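Local structure of LP15968p (Drosophila melanogaster, 3MN8) at residues Leu128-Asn133 with Leu331-His336; Leu89-Val94 with Ser134-Leu139. The protein removes C-terminal arginine or lysine residues from peptides and proteins as a zinc metallocarboxypeptidase, processing growth factors, peptide hormones and neuropeptides. One frame throughout, in Å; residues are numbered along the deposited sequence.

Contact 1: residues Leu128-Asn133 with Leu331-His336; sequences LGQLVN and LLRQAH. With NAG (2-acetamido-2-deoxy-beta-D-glucopyranose), chain E.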
ATOM      1  N   LEU A 128     -11.122  -8.103 -13.221  1.00 53.54           N
ATOM      2  CA  LEU A 128     -10.311  -8.736 -12.180  1.00 42.39           C
ATOM      3  C   LEU A 128      -9.236  -9.649 -12.767  1.00 49.31           C
ATOM      4  O   LEU A 128      -8.059  -9.572 -12.395  1.00 46.63           O
ATOM      5  CB  LEU A 128     -11.208  -9.547 -11.238  1.00 44.83           C
ATOM      6  CG  LEU A 128     -12.324  -8.797 -10.503  1.00 45.43           C
ATOM      7  CD1 LEU A 128     -13.187  -9.762  -9.668  1.00 47.82           C
ATOM      8  CD2 LEU A 128     -11.745  -7.697  -9.633  1.00 37.39           C
ATOM      9  N   GLY A 129      -9.646 -10.527 -13.679  1.00 50.64           N
ATOM     10  CA  GLY A 129      -8.706 -11.397 -14.359  1.00 48.85           C
ATOM     11  C   GLY A 129      -7.558 -10.571 -14.893  1.00 49.10           C
ATOM     12  O   GLY A 129      -6.401 -10.998 -14.856  1.00 54.75           O
ATOM     13  N   GLN A 130      -7.883  -9.371 -15.370  1.00 32.98           N
ATOM     14  CA  GLN A 130      -6.893  -8.517 -16.010  1.00 43.69           C
ATOM     15  C   GLN A 130      -6.077  -7.801 -14.957  1.00 38.02           C
ATOM     16  O   GLN A 130      -4.870  -7.605 -15.113  1.00 37.19           O
ATOM     17  CB  GLN A 130      -7.567  -7.516 -16.944  1.00 47.85           C
ATOM     18  CG  GLN A 130      -6.682  -7.083 -18.115  1.00 56.56           C
ATOM     19  CD  GLN A 130      -5.664  -6.035 -17.717  1.00 54.11           C
ATOM     20  OE1 GLN A 130      -5.811  -5.392 -16.682  1.00 64.97           O
ATOM     21  NE2 GLN A 130      -4.630  -5.851 -18.537  1.00 52.42           N
ATOM     22  N   LEU A 131      -6.743  -7.412 -13.880  1.00 32.45           N
ATOM     23  CA  LEU A 131      -6.054  -6.823 -12.742  1.00 38.21           C
ATOM     24  C   LEU A 131      -4.975  -7.777 -12.224  1.00 30.51           C
ATOM     25  O   LEU A 131      -3.821  -7.402 -12.037  1.00 28.81           O
ATOM     26  CB  LEU A 131      -7.054  -6.530 -11.621  1.00 33.88           C
ATOM     27  CG  LEU A 131      -6.438  -5.934 -10.358  1.00 37.82           C
ATOM     28  CD1 LEU A 131      -5.896  -4.549 -10.670  1.00 29.34           C
ATOM     29  CD2 LEU A 131      -7.459  -5.898  -9.227  1.00 32.46           C
ATOM     30  N   VAL A 132      -5.368  -9.025 -12.015  1.00 31.06           N
ATOM     31  CA  VAL A 132      -4.482 -10.034 -11.443  1.00 38.44           C
ATOM     32  C   VAL A 132      -3.322 -10.393 -12.367  1.00 49.12           C
ATOM     33  O   VAL A 132      -2.185 -10.573 -11.908  1.00 56.82           O
ATOM     34  CB  VAL A 132      -5.255 -11.323 -11.088  1.00 37.35           C
ATOM     35  CG1 VAL A 132      -4.290 -12.414 -10.666  1.00 46.60           C
ATOM     36  CG2 VAL A 132      -6.254 -11.047  -9.980  1.00 30.19           C
ATOM     37  N   ASN A 133      -3.624 -10.513 -13.659  1.00 43.73           N
ATOM     38  CA  ASN A 133      -2.620 -10.818 -14.664  1.00 35.08           C
ATOM     39  C   ASN A 133      -1.498  -9.777 -14.702  1.00 37.99           C
ATOM     40  O   ASN A 133      -0.333 -10.105 -14.948  1.00 43.87           O
ATOM     41  CB  ASN A 133      -3.279 -10.913 -16.041  1.00 48.38           C
ATOM     42  CG  ASN A 133      -3.875 -12.276 -16.312  1.00 49.07           C
ATOM     43  OD1 ASN A 133      -3.961 -13.121 -15.419  1.00 41.88           O
ATOM     44  ND2 ASN A 133      -4.288 -12.500 -17.554  1.00 57.67           N
ATOM     45  N   LEU A 331      -7.933   1.841  -6.780  1.00 37.19           N
ATOM     46  CA  LEU A 331      -6.645   2.278  -6.245  1.00 28.11           C
ATOM     47  C   LEU A 331      -5.572   1.342  -6.763  1.00 25.90           C
ATOM     48  O   LEU A 331      -4.519   1.778  -7.219  1.00 30.78           O
ATOM     49  CB  LEU A 331      -6.653   2.268  -4.717  1.00 25.29           C
ATOM     50  CG  LEU A 331      -5.428   2.844  -4.001  1.00 38.68           C
ATOM     51  CD1 LEU A 331      -5.644   2.846  -2.501  1.00 28.76           C
ATOM     52  CD2 LEU A 331      -4.179   2.050  -4.319  1.00 62.32           C
ATOM     53  N   LEU A 332      -5.846   0.049  -6.701  1.00 22.23           N
ATOM     54  CA  LEU A 332      -4.869  -0.918  -7.177  1.00 35.95           C
ATOM     55  C   LEU A 332      -4.497  -0.605  -8.608  1.00 30.99           C
ATOM     56  O   LEU A 332      -3.323  -0.604  -8.951  1.00 35.41           O
ATOM     57  CB  LEU A 332      -5.386  -2.353  -7.042  1.00 44.24           C
ATOM     58  CG  LEU A 332      -5.409  -2.842  -5.584  1.00 39.91           C
ATOM     59  CD1 LEU A 332      -6.145  -4.159  -5.423  1.00 33.42           C
ATOM     60  CD2 LEU A 332      -4.005  -2.944  -5.023  1.00 25.49           C
ATOM     61  N   ARG A 333      -5.493  -0.299  -9.436  1.00 36.89           N
ATOM     62  CA  ARG A 333      -5.242  -0.010 -10.858  1.00 28.07           C
ATOM     63  C   ARG A 333      -4.438   1.267 -11.082  1.00 28.72           C
ATOM     64  O   ARG A 333      -3.950   1.518 -12.184  1.00 51.97           O
ATOM     65  CB  ARG A 333      -6.545   0.013 -11.658  1.00 24.80           C
ATOM     66  CG  ARG A 333      -7.401  -1.218 -11.398  1.00 44.83           C
ATOM     67  CD  ARG A 333      -8.372  -1.537 -12.524  1.00 61.63           C
ATOM     68  NE  ARG A 333      -7.721  -2.226 -13.624  1.00 63.78           N
ATOM     69  CZ  ARG A 333      -8.019  -3.436 -14.101  1.00 66.76           C
ATOM     70  NH1 ARG A 333      -7.308  -3.889 -15.117  1.00 61.27           N
ATOM     71  NH2 ARG A 333      -8.997  -4.187 -13.602  1.00 63.78           N
ATOM     72  N   GLN A 334      -4.283   2.062 -10.028  1.00 29.04           N
ATOM     73  CA  GLN A 334      -3.432   3.248 -10.073  1.00 20.96           C
ATOM     74  C   GLN A 334      -1.942   2.867 -10.090  1.00 36.96           C
ATOM     75  O   GLN A 334      -1.083   3.678 -10.442  1.00 48.18           O
ATOM     76  CB  GLN A 334      -3.740   4.166  -8.892  1.00 37.65           C
ATOM     77  CG  GLN A 334      -5.040   4.961  -9.016  1.00 33.08           C
ATOM     78  CD  GLN A 334      -4.946   6.059 -10.070  1.00 39.83           C
ATOM     79  OE1 GLN A 334      -4.195   7.023  -9.918  1.00 47.24           O
ATOM     80  NE2 GLN A 334      -5.706   5.911 -11.141  1.00 33.78           N
ATOM     81  N   ALA A 335      -1.625   1.631  -9.729  1.00 23.88           N
ATOM     82  CA  ALA A 335      -0.258   1.164  -9.859  1.00 29.83           C
ATOM     83  C   ALA A 335       0.107   0.999 -11.333  1.00 35.53           C
ATOM     84  O   ALA A 335       1.176   0.486 -11.671  1.00 36.47           O
ATOM     85  CB  ALA A 335      -0.060  -0.142  -9.111  1.00 21.99           C
ATOM     86  N   HIS A 336      -0.774   1.430 -12.221  1.00 29.33           N
ATOM     87  CA  HIS A 336      -0.490   1.256 -13.637  1.00 36.39           C
ATOM     88  C   HIS A 336      -0.321   2.548 -14.388  1.00 37.70           C
ATOM     89  O   HIS A 336       0.039   2.538 -15.565  1.00 20.18           O
ATOM     90  CB  HIS A 336      -1.545   0.386 -14.280  1.00 33.52           C
ATOM     91  CG  HIS A 336      -1.569  -1.002 -13.727  1.00 47.52           C
ATOM     92  ND1 HIS A 336      -0.602  -1.937 -14.031  1.00 49.49           N
ATOM     93  CD2 HIS A 336      -2.424  -1.605 -12.868  1.00 39.36           C
ATOM     94  CE1 HIS A 336      -0.875  -3.066 -13.399  1.00 42.48           C
ATOM     95  NE2 HIS A 336      -1.973  -2.891 -12.686  1.00 41.13           N
TER
HETATM   96  C1  NAG E 501      -5.070 -13.704 -17.552  1.00 55.32           C
HETATM   97  C2  NAG E 501      -5.635 -13.353 -18.927  1.00 67.95           C
HETATM   98  C3  NAG E 501      -6.266 -14.545 -19.636  1.00 79.93           C
HETATM   99  C4  NAG E 501      -5.390 -15.788 -19.491  1.00 73.40           C
HETATM  100  C5  NAG E 501      -4.966 -15.972 -18.042  1.00 59.12           C
HETATM  101  C6  NAG E 501      -4.027 -17.155 -17.904  1.00 76.10           C
HETATM  102  C7  NAG E 501      -7.781 -12.225 -18.281  1.00 67.71           C
HETATM  103  C8  NAG E 501      -8.112 -13.226 -17.203  1.00 71.95           C
HETATM  104  N2  NAG E 501      -6.566 -12.232 -18.844  1.00 73.78           N
HETATM  105  O3  NAG E 501      -6.443 -14.220 -21.002  1.00 89.80           O
HETATM  106  O4  NAG E 501      -6.082 -16.940 -19.929  1.00 76.08           O
HETATM  107  O5  NAG E 501      -4.254 -14.841 -17.617  1.00 39.80           O
HETATM  108  O6  NAG E 501      -2.773 -16.758 -18.417  1.00 77.28           O
HETATM  109  O7  NAG E 501      -8.630 -11.402 -18.620  1.00 46.04           O
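L131 and R333, on helix 126-134 and the C-terminal part of helix 317-333, are the residues whose CA atoms come nearest, 7.1 Å apart. The meeting is carried by the long side chain of R333. Its chain bends at chi3 (80°), and the guanidinium ends up with one face over L131. L131 CD1 stands 4.0 Å above the guanidinium plane, offset toward the rim. L131 CB is 3.6 Å from R333 NH2. Q130 lies at the edge of the same group: its amide and the guanidinium planes are 19° apart, and Q130 OE1 is 2.6 Å from R333 NH1. The firmer polar tie is a hydrogen bond from R333 NH2 to the backbone O of D127, just before L128. Deeper in, L131 CD1 packs on L332 CB at 4.3 Å. Outward, N133 ND2 carries the N-linked sugar through a 1.4 Å bond to NAG C1. Replacing R333 by a methionine would probably leave the D127 carbonyl without this donor and the Q130 amide without a charge beside it. A leucine under one guanidinium face, with the charged end held by the D127 carbonyl, implies a mixed contact: an arginine laid on an apolar side chain, with one long leucine-leucine approach behind it.

Contact 2: residues Leu89-Val94 with Ser134-Leu139; sequences LLTPPV and STDIYL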
ATOM      1  N   LEU A  89       8.405  -9.755 -15.770  1.00 30.96           N
ATOM      2  CA  LEU A  89       9.105  -8.507 -15.960  1.00 29.09           C
ATOM      3  C   LEU A  89       8.091  -7.373 -16.092  1.00 35.08           C
ATOM      4  O   LEU A  89       7.110  -7.487 -16.819  1.00 37.92           O
ATOM      5  CB  LEU A  89       9.984  -8.584 -17.205  1.00 27.72           C
ATOM      6  CG  LEU A  89      11.085  -7.526 -17.289  1.00 25.28           C
ATOM      7  CD1 LEU A  89      12.178  -7.873 -16.298  1.00 13.61           C
ATOM      8  CD2 LEU A  89      11.648  -7.441 -18.688  1.00 37.16           C
ATOM      9  N   LEU A  90       8.329  -6.293 -15.363  1.00 32.38           N
ATOM     10  CA  LEU A  90       7.528  -5.081 -15.470  1.00 37.57           C
ATOM     11  C   LEU A  90       6.110  -5.216 -14.927  1.00 37.16           C
ATOM     12  O   LEU A  90       5.294  -4.316 -15.109  1.00 32.35           O
ATOM     13  CB  LEU A  90       7.520  -4.549 -16.905  1.00 34.00           C
ATOM     14  CG  LEU A  90       8.867  -3.956 -17.328  1.00 36.50           C
ATOM     15  CD1 LEU A  90       8.875  -3.480 -18.776  1.00 14.77           C
ATOM     16  CD2 LEU A  90       9.228  -2.824 -16.383  1.00 30.07           C
ATOM     17  N   THR A  91       5.820  -6.329 -14.262  1.00 27.18           N
ATOM     18  CA  THR A  91       4.615  -6.398 -13.450  1.00 37.50           C
ATOM     19  C   THR A  91       4.880  -5.725 -12.115  1.00 38.00           C
ATOM     20  O   THR A  91       5.854  -6.072 -11.437  1.00 23.73           O
ATOM     21  CB  THR A  91       4.142  -7.836 -13.172  1.00 27.42           C
ATOM     22  OG1 THR A  91       3.725  -8.454 -14.399  1.00 22.27           O
ATOM     23  CG2 THR A  91       2.969  -7.808 -12.210  1.00 11.37           C
ATOM     24  N   PRO A  92       4.015  -4.755 -11.746  1.00 33.78           N
ATOM     25  CA  PRO A  92       4.101  -3.975 -10.505  1.00 30.20           C
ATOM     26  C   PRO A  92       3.769  -4.796  -9.268  1.00 39.74           C
ATOM     27  O   PRO A  92       2.669  -5.351  -9.174  1.00 35.53           O
ATOM     28  CB  PRO A  92       3.028  -2.893 -10.685  1.00 25.31           C
ATOM     29  CG  PRO A  92       2.637  -2.940 -12.136  1.00 26.66           C
ATOM     30  CD  PRO A  92       2.887  -4.327 -12.592  1.00 21.14           C
ATOM     31  N   PRO A  93       4.711  -4.873  -8.320  1.00 39.14           N
ATOM     32  CA  PRO A  93       4.367  -5.426  -7.010  1.00 37.27           C
ATOM     33  C   PRO A  93       3.663  -4.343  -6.205  1.00 40.09           C
ATOM     34  O   PRO A  93       4.020  -3.162  -6.261  1.00 30.83           O
ATOM     35  CB  PRO A  93       5.729  -5.780  -6.382  1.00 10.89           C
ATOM     36  CG  PRO A  93       6.763  -5.126  -7.238  1.00 19.51           C
ATOM     37  CD  PRO A  93       6.085  -4.364  -8.362  1.00 20.18           C
ATOM     38  N   VAL A  94       2.642  -4.744  -5.466  1.00 28.64           N
ATOM     39  CA  VAL A  94       1.859  -3.806  -4.698  1.00 19.59           C
ATOM     40  C   VAL A  94       1.497  -4.499  -3.398  1.00 31.05           C
ATOM     41  O   VAL A  94       1.523  -5.732  -3.335  1.00 37.75           O
ATOM     42  CB  VAL A  94       0.578  -3.423  -5.456  1.00 29.01           C
ATOM     43  CG1 VAL A  94      -0.209  -2.385  -4.681  1.00 58.51           C
ATOM     44  CG2 VAL A  94       0.916  -2.919  -6.857  1.00 30.28           C
ATOM     45  N   SER A 134      -1.855  -8.524 -14.440  1.00 31.36           N
ATOM     46  CA  SER A 134      -0.966  -7.401 -14.712  1.00 36.34           C
ATOM     47  C   SER A 134      -0.333  -6.826 -13.463  1.00 38.92           C
ATOM     48  O   SER A 134       0.527  -5.948 -13.552  1.00 39.10           O
ATOM     49  CB  SER A 134      -1.736  -6.294 -15.434  1.00 38.35           C
ATOM     50  OG  SER A 134      -2.914  -5.956 -14.719  1.00 35.99           O
ATOM     51  N   THR A 135      -0.767  -7.309 -12.304  1.00 43.56           N
ATOM     52  CA  THR A 135      -0.277  -6.786 -11.031  1.00 40.61           C
ATOM     53  C   THR A 135       0.102  -7.896 -10.076  1.00 30.10           C
ATOM     54  O   THR A 135      -0.563  -8.932 -10.014  1.00 43.64           O
ATOM     55  CB  THR A 135      -1.329  -5.910 -10.324  1.00 47.09           C
ATOM     56  OG1 THR A 135      -2.143  -5.228 -11.292  1.00 34.07           O
ATOM     57  CG2 THR A 135      -0.639  -4.897  -9.424  1.00 39.38           C
ATOM     58  N   ASP A 136       1.175  -7.669  -9.330  1.00 35.13           N
ATOM     59  CA  ASP A 136       1.625  -8.611  -8.311  1.00 34.92           C
ATOM     60  C   ASP A 136       1.170  -8.111  -6.948  1.00 37.40           C
ATOM     61  O   ASP A 136       1.711  -7.134  -6.416  1.00 27.30           O
ATOM     62  CB  ASP A 136       3.137  -8.712  -8.335  1.00 50.01           C
ATOM     63  CG  ASP A 136       3.617 -10.133  -8.319  1.00 63.46           C
ATOM     64  OD1 ASP A 136       3.289 -10.894  -9.255  1.00 59.80           O
ATOM     65  OD2 ASP A 136       4.340 -10.485  -7.371  1.00 79.46           O
ATOM     66  N   ILE A 137       0.180  -8.788  -6.382  1.00 21.81           N
ATOM     67  CA  ILE A 137      -0.522  -8.245  -5.249  1.00 12.82           C
ATOM     68  C   ILE A 137      -0.267  -8.993  -3.938  1.00 29.48           C
ATOM     69  O   ILE A 137      -0.365 -10.221  -3.877  1.00 30.61           O
ATOM     70  CB  ILE A 137      -2.012  -8.192  -5.540  1.00 23.67           C
ATOM     71  CG1 ILE A 137      -2.287  -7.280  -6.756  1.00 26.06           C
ATOM     72  CG2 ILE A 137      -2.768  -7.745  -4.297  1.00 27.51           C
ATOM     73  CD1 ILE A 137      -3.686  -7.469  -7.387  1.00 19.88           C
ATOM     74  N   TYR A 138       0.060  -8.234  -2.892  1.00 34.27           N
ATOM     75  CA  TYR A 138       0.267  -8.775  -1.548  1.00 25.92           C
ATOM     76  C   TYR A 138      -0.706  -8.188  -0.512  1.00 30.46           C
ATOM     77  O   TYR A 138      -0.833  -6.958  -0.373  1.00 23.13           O
ATOM     78  CB  TYR A 138       1.693  -8.505  -1.080  1.00 30.80           C
ATOM     79  CG  TYR A 138       2.756  -9.156  -1.919  1.00 30.85           C
ATOM     80  CD1 TYR A 138       3.135  -8.613  -3.131  1.00 24.34           C
ATOM     81  CD2 TYR A 138       3.394 -10.306  -1.485  1.00 27.47           C
ATOM     82  CE1 TYR A 138       4.119  -9.199  -3.888  1.00 29.98           C
ATOM     83  CE2 TYR A 138       4.376 -10.896  -2.231  1.00 22.62           C
ATOM     84  CZ  TYR A 138       4.738 -10.341  -3.433  1.00 31.54           C
ATOM     85  OH  TYR A 138       5.717 -10.925  -4.209  1.00 38.91           O
ATOM     86  N   LEU A 139      -1.371  -9.080   0.220  1.00 34.98           N
ATOM     87  CA  LEU A 139      -2.368  -8.693   1.214  1.00 32.89           C
ATOM     88  C   LEU A 139      -1.955  -9.088   2.638  1.00 37.72           C
ATOM     89  O   LEU A 139      -1.707 -10.269   2.937  1.00 31.42           O
ATOM     90  CB  LEU A 139      -3.733  -9.294   0.869  1.00 19.97           C
ATOM     91  CG  LEU A 139      -4.239  -9.100  -0.563  1.00 28.64           C
ATOM     92  CD1 LEU A 139      -5.622  -9.738  -0.731  1.00 20.02           C
ATOM     93  CD2 LEU A 139      -4.262  -7.614  -0.923  1.00 25.02           C
TER
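P93 and V94 pair in parallel with D136 and I137, joining strands 93-97 and 136-140 within the eight-stranded mixed sheet of the carboxypeptidase domain. The register follows from three backbone hydrogen bonds that switch from strand to strand. D136 N donates to P92 O at 2.8 Å, an N-H...O angle of 162°, from a position tilted out of the carbonyl plane. D136 O then accepts from V94 N at 2.7 Å, approached nearly along the C=O axis (171°). Y138 N closes the series on V94 O at 2.9 Å. P93 has no N-H to give, yet its CA still approaches D136 O at 3.2 Å in a CA-H...O contact, while its carbonyl, on the other side, is hydrogen-bonded to V211, just ahead of strand 212-217.

Side chains pack around this ladder. V94 CG2 and T135 CG2 meet at 3.6 Å as the two side chains cross obliquely. T91 keeps OG1 beside its backbone N (chi1 -66°), which leaves CG2 anti to that N and lays the methyl 3.4 Å from S134 O. The Y138 ring turns its edge to V94 O, in plane, with CD1 3.3 Å away; its hydroxyl is hydrogen-bonded to K208. On the far side of strand 136-140, I137 and L139 make backbone bonds to I80 and L78.

Between the two strands the chain runs through helices 106-121 and 126-134, so the parallel neighbours are the ends of a beta-alpha-beta crossover, a building unit of the alpha/beta fold of M14 zinc carboxypeptidases.

Contacts 1 and 2 have centres 8 Å apart and share one continuous run of chain, since helix 126-134 leads directly into strand 136-140. Contact 2 is wholly buried and lies in the sheet, where backbone hydrogen bonds set the register. Contact 1 joins two helices outside the sheet; it is buried at its leucines but partly exposed at R333 and Q130, and side chains do the work. The end of 331-336 bridges them: H336 NE2 and T135 OG1 are 2.7 Å apart, a probable hydrogen bond, and A335 CB packs on V94 CG2 at 3.7 Å. The residues following R333 thus meet the strand pair by both a polar and an apolar link.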